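PDB 5V7P: protein-S-isoprenylcysteine O-methyltransferase from Tribolium castaneum, which catalyses the S-adenosyl-L-methionine-dependent methylation of the C-terminal carboxylate of isoprenylated cysteine residues, an endoplasmic reticulum membrane step in protein maturation. Local coordinates for residues Q261-D264 with Y265-V269. Residues are numbered along the deposited sequence; the frame is centred on the assembly and turned at random.
Sequences QYCD and YQQQV
One turn of the short, probably cytoplasmic, helix 260-268, beside the cofactor pocket of this methyltransferase, brings Y262 against Y265 and Q266, three and four residues on. The two rings form an offset edge-to-face pair, centroids 5.5 Å apart and planes at 67°, with the edge of Y265 turned to the face of Y262; Y265 CD2 comes 3.5 Å from Y262 CE1. Both rings have CG anti to the backbone N (chi1 -160° in Y262, -178° in Y265), which with their three-residue spacing sends them off the same flank of the helix. On the side of that same Y262 face, but along the CD2-CE2 edge, the extended chain of Q266 crosses at about a right angle, CG 3.6 Å from Y262 CE2, while its NE2 lies at the ring edge near the plane. That NE2 is held by E251 OE1 and the carbonyl of Y279, which fixes the amide. In the backbone, Q266 N bonds to Y262 O (2.8 Å) and Y265 N to Q261 O (3.1 Å); the next two i to i+4 bonds, to C263 O and D264 O, are weak. With an alanine in place of Y262, the Y265 edge would probably lose its aromatic partner and a gap would open beside Q266. Y265 OH bonds to Y204 O and its side chain touches S-adenosylhomocysteine, whereas Y262 rests on H209 and on L254 and L255 of helix 231-258.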
loop_
_atom_site.group_PDB
_atom_site.type_symbol
_atom_site.label_atom_id
_atom_site.label_comp_id
_atom_site.label_asym_id
_atom_site.label_seq_id
_atom_site.Cartn_x
_atom_site.Cartn_y
_atom_site.Cartn_z
ATOM N N GLN A 261 -26.331 5.530 -9.114
ATOM C CA GLN A 261 -25.336 6.518 -9.519
ATOM C C GLN A 261 -24.013 5.852 -9.871
ATOM O O GLN A 261 -23.355 6.241 -10.842
ATOM C CB GLN A 261 -25.137 7.559 -8.417
ATOM C CG GLN A 261 -26.104 8.734 -8.490
ATOM C CD GLN A 261 -27.517 8.364 -8.077
ATOM O OE1 GLN A 261 -28.407 8.221 -8.917
ATOM N NE2 GLN A 261 -27.731 8.214 -6.776
ATOM N N TYR A 262 -23.605 4.841 -9.099
ATOM C CA TYR A 262 -22.393 4.112 -9.449
ATOM C C TYR A 262 -22.638 3.129 -10.584
ATOM O O TYR A 262 -21.738 2.894 -11.398
ATOM C CB TYR A 262 -21.831 3.367 -8.239
ATOM C CG TYR A 262 -20.375 3.011 -8.423
ATOM C CD1 TYR A 262 -19.383 3.960 -8.223
ATOM C CD2 TYR A 262 -19.991 1.737 -8.824
ATOM C CE1 TYR A 262 -18.055 3.654 -8.402
ATOM C CE2 TYR A 262 -18.657 1.422 -9.005
ATOM C CZ TYR A 262 -17.693 2.386 -8.793
ATOM O OH TYR A 262 -16.361 2.092 -8.970
ATOM N N CYS A 263 -23.838 2.549 -10.658
ATOM C CA CYS A 263 -24.167 1.687 -11.787
ATOM C C CYS A 263 -24.053 2.454 -13.100
ATOM O O CYS A 263 -23.466 1.963 -14.069
ATOM C CB CYS A 263 -25.571 1.107 -11.613
ATOM S SG CYS A 263 -25.963 -0.238 -12.756
ATOM N N ASP A 264 -24.598 3.674 -13.144
ATOM C CA ASP A 264 -24.447 4.511 -14.331
ATOM C C ASP A 264 -22.984 4.851 -14.576
ATOM O O ASP A 264 -22.543 4.954 -15.727
ATOM C CB ASP A 264 -25.265 5.795 -14.181
ATOM C CG ASP A 264 -26.746 5.530 -14.003
ATOM O OD1 ASP A 264 -27.226 4.471 -14.461
ATOM O OD2 ASP A 264 -27.432 6.387 -13.407
ATOM N N TYR A 265 -22.218 5.041 -13.499
ATOM C CA TYR A 265 -20.802 5.369 -13.619
ATOM C C TYR A 265 -20.007 4.207 -14.200
ATOM O O TYR A 265 -19.029 4.427 -14.926
ATOM C CB TYR A 265 -20.270 5.771 -12.243
ATOM C CG TYR A 265 -18.820 6.193 -12.192
ATOM C CD1 TYR A 265 -18.314 7.144 -13.066
ATOM C CD2 TYR A 265 -17.964 5.663 -11.235
ATOM C CE1 TYR A 265 -16.989 7.537 -13.003
ATOM C CE2 TYR A 265 -16.644 6.049 -11.164
ATOM C CZ TYR A 265 -16.161 6.985 -12.046
ATOM O OH TYR A 265 -14.843 7.364 -11.964
ATOM N N GLN A 266 -20.415 2.969 -13.904
ATOM C CA GLN A 266 -19.741 1.803 -14.465
ATOM C C GLN A 266 -19.982 1.677 -15.963
ATOM O O GLN A 266 -19.104 1.198 -16.690
ATOM C CB GLN A 266 -20.211 0.535 -13.751
ATOM C CG GLN A 266 -19.730 0.418 -12.318
ATOM C CD GLN A 266 -20.353 -0.754 -11.589
ATOM O OE1 GLN A 266 -21.565 -0.959 -11.638
ATOM N NE2 GLN A 266 -19.521 -1.537 -10.912
ATOM N N GLN A 267 -21.156 2.091 -16.443
ATOM C CA GLN A 267 -21.450 1.998 -17.869
ATOM C C GLN A 267 -20.734 3.077 -18.671
ATOM O O GLN A 267 -20.470 2.881 -19.863
ATOM C CB GLN A 267 -22.958 2.099 -18.107
ATOM C CG GLN A 267 -23.798 1.200 -17.215
ATOM C CD GLN A 267 -23.456 -0.267 -17.364
ATOM O OE1 GLN A 267 -23.036 -0.712 -18.432
ATOM N NE2 GLN A 267 -23.628 -1.027 -16.289
ATOM N N GLN A 268 -20.412 4.208 -18.045
ATOM C CA GLN A 268 -19.803 5.329 -18.750
ATOM C C GLN A 268 -18.280 5.310 -18.708
ATOM O O GLN A 268 -17.639 5.810 -19.638
ATOM C CB GLN A 268 -20.300 6.650 -18.159
ATOM C CG GLN A 268 -21.795 6.877 -18.308
ATOM C CD GLN A 268 -22.282 8.083 -17.530
ATOM O OE1 GLN A 268 -23.096 7.959 -16.616
ATOM N NE2 GLN A 268 -21.786 9.262 -17.893
ATOM N N VAL A 269 -17.687 4.753 -17.654
ATOM C CA VAL A 269 -16.246 4.807 -17.443
ATOM C C VAL A 269 -15.747 3.420 -17.065
ATOM O O VAL A 269 -16.379 2.715 -16.269
ATOM C CB VAL A 269 -15.876 5.833 -16.350
ATOM C CG1 VAL A 269 -14.363 5.964 -16.219
ATOM C CG2 VAL A 269 -16.506 7.188 -16.654
#